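PDB 4YJ6: aryl acylamidase, which probably hydrolyses the amide bond of aryl acylamides as a member of the amidase signature family. Local coordinates for residues D320-M334 with M357-I371. Residues are numbered along the deposited sequence; the frame is centred on the assembly and turned at random.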
loop_
_atom_site.group_PDB
_atom_site.type_symbol
_atom_site.label_atom_id
_atom_site.label_comp_id
_atom_site.label_asym_id
_atom_site.label_seq_id
_atom_site.Cartn_x
_atom_site.Cartn_y
_atom_site.Cartn_z
ATOM N N ASP A 320 -9.991 0.822 -17.861
ATOM C CA ASP A 320 -9.710 1.938 -18.768
ATOM C C ASP A 320 -10.047 3.291 -18.113
ATOM O O ASP A 320 -9.286 4.256 -18.237
ATOM C CB ASP A 320 -10.523 1.827 -20.068
ATOM C CG ASP A 320 -9.979 0.784 -21.050
ATOM O OD1 ASP A 320 -8.848 0.291 -20.876
ATOM O OD2 ASP A 320 -10.710 0.470 -22.026
ATOM N N ALA A 321 -11.179 3.362 -17.416
ATOM C CA ALA A 321 -11.572 4.604 -16.727
ATOM C C ALA A 321 -10.566 4.931 -15.639
ATOM O O ALA A 321 -10.162 6.092 -15.474
ATOM C CB ALA A 321 -12.983 4.471 -16.103
ATOM N N TRP A 322 -10.160 3.926 -14.870
ATOM C CA TRP A 322 -9.101 4.163 -13.848
ATOM C C TRP A 322 -7.824 4.712 -14.456
ATOM O O TRP A 322 -7.260 5.710 -13.969
ATOM C CB TRP A 322 -8.774 2.856 -13.119
ATOM C CG TRP A 322 -7.773 3.075 -11.965
ATOM C CD1 TRP A 322 -8.075 3.407 -10.658
ATOM C CD2 TRP A 322 -6.351 2.958 -12.023
ATOM N NE1 TRP A 322 -6.926 3.515 -9.928
ATOM C CE2 TRP A 322 -5.852 3.242 -10.737
ATOM C CE3 TRP A 322 -5.440 2.670 -13.055
ATOM C CZ2 TRP A 322 -4.492 3.230 -10.446
ATOM C CZ3 TRP A 322 -4.099 2.659 -12.781
ATOM C CH2 TRP A 322 -3.619 2.946 -11.475
ATOM N N CYS A 323 -7.377 4.107 -15.556
ATOM C CA CYS A 323 -6.157 4.580 -16.208
ATOM C C CYS A 323 -6.282 6.010 -16.675
ATOM O O CYS A 323 -5.342 6.796 -16.527
ATOM C CB CYS A 323 -5.792 3.674 -17.403
ATOM S SG CYS A 323 -5.168 2.037 -16.912
ATOM N N ARG A 324 -7.422 6.373 -17.263
ATOM C CA ARG A 324 -7.586 7.755 -17.674
ATOM C C ARG A 324 -7.605 8.708 -16.471
ATOM O O ARG A 324 -7.022 9.790 -16.524
ATOM C CB ARG A 324 -8.877 7.924 -18.492
ATOM C CG ARG A 324 -8.758 7.378 -19.937
ATOM C CD ARG A 324 -9.989 7.755 -20.764
ATOM N NE ARG A 324 -11.186 7.079 -20.252
ATOM C CZ ARG A 324 -11.647 5.901 -20.657
ATOM N NH1 ARG A 324 -11.034 5.194 -21.638
ATOM N NH2 ARG A 324 -12.728 5.399 -20.074
HETATM N N MSE A 325 -8.303 8.327 -15.395
HETATM C CA MSE A 325 -8.354 9.195 -14.216
HETATM C C MSE A 325 -6.992 9.432 -13.579
HETATM O O MSE A 325 -6.700 10.552 -13.161
HETATM C CB MSE A 325 -9.321 8.591 -13.189
HETATM C CG MSE A 325 -10.693 8.742 -13.676
HETATM SE SE MSE A 325 -11.774 7.594 -12.533
HETATM C CE MSE A 325 -11.538 8.440 -10.856
ATOM N N ILE A 326 -6.156 8.401 -13.504
ATOM C CA ILE A 326 -4.792 8.550 -12.972
ATOM C C ILE A 326 -3.906 9.328 -13.951
ATOM O O ILE A 326 -3.015 10.108 -13.577
ATOM C CB ILE A 326 -4.153 7.133 -12.743
ATOM C CG1 ILE A 326 -4.868 6.441 -11.584
ATOM C CG2 ILE A 326 -2.609 7.248 -12.484
ATOM C CD1 ILE A 326 -4.335 6.878 -10.190
ATOM N N ALA A 327 -4.147 9.104 -15.232
ATOM C CA ALA A 327 -3.300 9.712 -16.255
ATOM C C ALA A 327 -3.422 11.245 -16.267
ATOM O O ALA A 327 -2.463 11.907 -16.577
ATOM C CB ALA A 327 -3.663 9.131 -17.660
ATOM N N ILE A 328 -4.594 11.814 -15.965
ATOM C CA ILE A 328 -4.759 13.260 -16.073
ATOM C C ILE A 328 -3.785 14.004 -15.147
ATOM O O ILE A 328 -3.011 14.857 -15.593
ATOM C CB ILE A 328 -6.243 13.701 -15.871
ATOM C CG1 ILE A 328 -7.088 13.155 -17.033
ATOM C CG2 ILE A 328 -6.347 15.236 -15.822
ATOM C CD1 ILE A 328 -8.614 13.161 -16.780
ATOM N N PRO A 329 -3.768 13.659 -13.852
ATOM C CA PRO A 329 -2.751 14.331 -13.019
ATOM C C PRO A 329 -1.329 13.901 -13.331
ATOM O O PRO A 329 -0.404 14.642 -13.034
ATOM C CB PRO A 329 -3.114 13.925 -11.577
ATOM C CG PRO A 329 -4.269 12.979 -11.687
ATOM C CD PRO A 329 -4.763 12.900 -13.081
ATOM N N THR A 330 -1.142 12.723 -13.920
ATOM C CA THR A 330 0.204 12.314 -14.311
ATOM C C THR A 330 0.693 13.241 -15.431
ATOM O O THR A 330 1.833 13.686 -15.439
ATOM C CB THR A 330 0.196 10.850 -14.773
ATOM O OG1 THR A 330 -0.230 10.031 -13.676
ATOM C CG2 THR A 330 1.600 10.428 -15.168
ATOM N N VAL A 331 -0.193 13.550 -16.378
ATOM C CA VAL A 331 0.177 14.453 -17.463
ATOM C C VAL A 331 0.505 15.819 -16.879
ATOM O O VAL A 331 1.463 16.450 -17.305
ATOM C CB VAL A 331 -0.945 14.589 -18.494
ATOM C CG1 VAL A 331 -0.693 15.792 -19.460
ATOM C CG2 VAL A 331 -1.078 13.287 -19.291
ATOM N N ALA A 332 -0.284 16.283 -15.905
ATOM C CA ALA A 332 -0.006 17.578 -15.291
ATOM C C ALA A 332 1.371 17.603 -14.659
ATOM O O ALA A 332 2.091 18.603 -14.777
ATOM C CB ALA A 332 -1.086 17.934 -14.234
ATOM N N SER A 333 1.748 16.523 -13.975
ATOM C CA SER A 333 3.101 16.403 -13.425
ATOM C C SER A 333 4.168 16.498 -14.532
ATOM O O SER A 333 5.168 17.234 -14.410
ATOM C CB SER A 333 3.252 15.074 -12.671
ATOM O OG SER A 333 4.619 14.814 -12.356
HETATM N N MSE A 334 3.983 15.741 -15.611
HETATM C CA MSE A 334 4.967 15.771 -16.691
HETATM C C MSE A 334 5.061 17.149 -17.341
HETATM O O MSE A 334 6.146 17.598 -17.687
HETATM C CB MSE A 334 4.625 14.746 -17.740
HETATM C CG MSE A 334 4.807 13.372 -17.159
HETATM SE SE MSE A 334 4.274 12.053 -18.414
HETATM C CE MSE A 334 5.561 12.520 -19.896
HETATM N N MSE A 357 3.049 5.844 -21.531
HETATM C CA MSE A 357 2.959 6.914 -22.518
HETATM C C MSE A 357 1.683 6.749 -23.341
HETATM O O MSE A 357 1.103 7.720 -23.805
HETATM C CB MSE A 357 4.209 6.930 -23.421
HETATM C CG MSE A 357 4.325 8.155 -24.298
HETATM SE SE MSE A 357 4.578 9.811 -23.222
HETATM C CE MSE A 357 6.471 9.667 -22.722
ATOM N N LYS A 358 1.221 5.516 -23.529
ATOM C CA LYS A 358 -0.056 5.323 -24.221
ATOM C C LYS A 358 -1.164 6.143 -23.550
ATOM O O LYS A 358 -1.925 6.848 -24.215
ATOM C CB LYS A 358 -0.439 3.848 -24.203
ATOM C CG LYS A 358 -1.853 3.572 -24.716
ATOM C CD LYS A 358 -2.160 2.082 -24.597
ATOM C CE LYS A 358 -2.318 1.655 -23.137
ATOM N NZ LYS A 358 -3.036 0.345 -23.004
ATOM N N TRP A 359 -1.249 6.043 -22.225
ATOM C CA TRP A 359 -2.325 6.741 -21.494
ATOM C C TRP A 359 -2.048 8.238 -21.427
ATOM O O TRP A 359 -2.982 9.058 -21.483
ATOM C CB TRP A 359 -2.456 6.151 -20.088
ATOM C CG TRP A 359 -3.002 4.772 -20.128
ATOM C CD1 TRP A 359 -2.346 3.621 -19.848
ATOM C CD2 TRP A 359 -4.336 4.399 -20.499
ATOM N NE1 TRP A 359 -3.201 2.539 -19.997
ATOM C CE2 TRP A 359 -4.420 2.998 -20.415
ATOM C CE3 TRP A 359 -5.460 5.127 -20.898
ATOM C CZ2 TRP A 359 -5.599 2.295 -20.710
ATOM C CZ3 TRP A 359 -6.625 4.446 -21.183
ATOM C CH2 TRP A 359 -6.685 3.038 -21.085
ATOM N N ILE A 360 -0.773 8.593 -21.280
ATOM C CA ILE A 360 -0.362 9.992 -21.324
ATOM C C ILE A 360 -0.858 10.657 -22.621
ATOM O O ILE A 360 -1.441 11.739 -22.590
ATOM C CB ILE A 360 1.178 10.117 -21.204
ATOM C CG1 ILE A 360 1.635 9.675 -19.818
ATOM C CG2 ILE A 360 1.629 11.549 -21.488
ATOM C CD1 ILE A 360 0.844 10.305 -18.701
ATOM N N ASP A 361 -0.671 9.990 -23.754
ATOM C CA ASP A 361 -1.133 10.550 -25.013
ATOM C C ASP A 361 -2.658 10.503 -25.095
ATOM O O ASP A 361 -3.285 11.406 -25.638
ATOM C CB ASP A 361 -0.530 9.782 -26.195
ATOM C CG ASP A 361 0.962 10.023 -26.362
ATOM O OD1 ASP A 361 1.500 11.047 -25.878
ATOM O OD2 ASP A 361 1.602 9.172 -27.011
ATOM N N ALA A 362 -3.254 9.451 -24.551
ATOM C CA ALA A 362 -4.689 9.268 -24.677
ATOM C C ALA A 362 -5.449 10.410 -23.985
ATOM O O ALA A 362 -6.550 10.795 -24.426
ATOM C CB ALA A 362 -5.082 7.927 -24.088
ATOM N N VAL A 363 -4.910 10.940 -22.887
ATOM C CA VAL A 363 -5.674 11.951 -22.159
ATOM C C VAL A 363 -5.194 13.370 -22.426
ATOM O O VAL A 363 -5.730 14.323 -21.858
ATOM C CB VAL A 363 -5.738 11.672 -20.609
ATOM C CG1 VAL A 363 -6.261 10.252 -20.351
ATOM C CG2 VAL A 363 -4.360 11.894 -19.934
ATOM N N ALA A 364 -4.191 13.529 -23.279
ATOM C CA ALA A 364 -3.604 14.863 -23.486
ATOM C C ALA A 364 -4.662 15.929 -23.835
ATOM O O ALA A 364 -4.573 17.104 -23.406
ATOM C CB ALA A 364 -2.526 14.797 -24.586
ATOM N N ASP A 365 -5.648 15.509 -24.618
ATOM C CA ASP A 365 -6.794 16.356 -24.971
ATOM C C ASP A 365 -8.123 15.638 -24.696
ATOM O O ASP A 365 -9.047 15.649 -25.510
ATOM C CB ASP A 365 -6.703 16.786 -26.435
ATOM C CG ASP A 365 -5.454 17.613 -26.702
ATOM O OD1 ASP A 365 -5.422 18.796 -26.277
ATOM O OD2 ASP A 365 -4.485 17.077 -27.305
ATOM N N ILE A 366 -8.209 14.994 -23.534
ATOM C CA ILE A 366 -9.403 14.235 -23.190
ATOM C C ILE A 366 -10.610 15.162 -23.201
ATOM O O ILE A 366 -10.518 16.309 -22.756
ATOM C CB ILE A 366 -9.249 13.573 -21.811
ATOM C CG1 ILE A 366 -10.443 12.650 -21.525
ATOM C CG2 ILE A 366 -9.030 14.629 -20.684
ATOM C CD1 ILE A 366 -10.249 11.851 -20.274
ATOM N N SER A 367 -11.737 14.683 -23.704
ATOM C CA SER A 367 -12.916 15.537 -23.816
ATOM C C SER A 367 -13.667 15.559 -22.506
ATOM O O SER A 367 -13.564 14.630 -21.710
ATOM C CB SER A 367 -13.854 15.023 -24.890
ATOM O OG SER A 367 -14.399 13.769 -24.522
ATOM N N VAL A 368 -14.441 16.617 -22.298
ATOM C CA VAL A 368 -15.266 16.733 -21.113
ATOM C C VAL A 368 -16.302 15.591 -21.127
ATOM O O VAL A 368 -16.660 15.096 -20.074
ATOM C CB VAL A 368 -15.916 18.149 -20.994
ATOM C CG1 VAL A 368 -16.862 18.423 -22.151
ATOM C CG2 VAL A 368 -16.640 18.323 -19.660
ATOM N N GLN A 369 -16.743 15.163 -22.307
ATOM C CA GLN A 369 -17.677 14.029 -22.396
ATOM C C GLN A 369 -17.031 12.767 -21.822
ATOM O O GLN A 369 -17.674 12.024 -21.097
ATOM C CB GLN A 369 -18.117 13.796 -23.839
ATOM C CG GLN A 369 -19.033 14.913 -24.380
ATOM C CD GLN A 369 -18.279 16.182 -24.803
ATOM O OE1 GLN A 369 -17.070 16.162 -25.058
ATOM N NE2 GLN A 369 -19.004 17.297 -24.869
ATOM N N GLN A 370 -15.754 12.536 -22.139
ATOM C CA GLN A 370 -15.070 11.349 -21.648
ATOM C C GLN A 370 -14.853 11.420 -20.141
ATOM O O GLN A 370 -15.011 10.418 -19.429
ATOM C CB GLN A 370 -13.708 11.163 -22.334
ATOM C CG GLN A 370 -12.965 9.918 -21.857
ATOM C CD GLN A 370 -13.665 8.647 -22.293
ATOM O OE1 GLN A 370 -13.557 8.242 -23.454
ATOM N NE2 GLN A 370 -14.402 8.020 -21.377
ATOM N N ILE A 371 -14.442 12.592 -19.662
ATOM C CA ILE A 371 -14.299 12.818 -18.233
ATOM C C ILE A 371 -15.611 12.516 -17.516
ATOM O O ILE A 371 -15.629 11.793 -16.511
ATOM C CB ILE A 371 -13.862 14.283 -17.961
ATOM C CG1 ILE A 371 -12.419 14.478 -18.421
ATOM C CG2 ILE A 371 -14.001 14.609 -16.468
ATOM C CD1 ILE A 371 -12.013 15.948 -18.418
#
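W359 lays its indole on C323: CB of C323 sits over the middle of one face, 3.4 Å from the centroid of the six-membered ring, a CH-pi contact, while C323 SG stands obliquely to the five-membered ring, 4.0 Å from its centroid, a sulfur-aromatic contact. K358 CE covers the opposite face toward the rim, and D320 OD1 comes up to the edge in the ring plane, 3.5 Å from W359 CH2; the other oxygen, OD2, is salt-bridged to K316. The R324 guanidinium is also covered twice, by the Q370 amide stacked on one face with the planes 28° apart, and by D320 O over the centre of the other. R324 NH2 and Q370 NE2 are both donors, 3.4 Å apart without bonding each other; each turns to D374, R324 by a salt bridge and Q370 by a weak hydrogen bond. Residues 357-363 of helix 354-363 cross residues 320-334 of helix 315-339 nearly at right angles (-83°), with knobs-into-holes packing: W359 fits among D320, C323, R324 and A327, V363 among R324, A327, I328 and V331, and I360 among A327, T330, V331 and M334. In I360, chi1 (-67°) sends CG1 out anti to the carbonyl carbon, and a further bend at chi2 brings CD1 to CG2 of both T330 and V331, 3.6 Å from each. Cutting W359 back to an alanine would probably leave C323 without its aromatic cover and open a gap beside D320 and R324. Past V363 the chain turns into helix 368-389, N-capped by S367 OG, which accepts from Q370 N at 3.0 Å; at that turn I366 CD1 meets I328 CD1 at 4.1 Å.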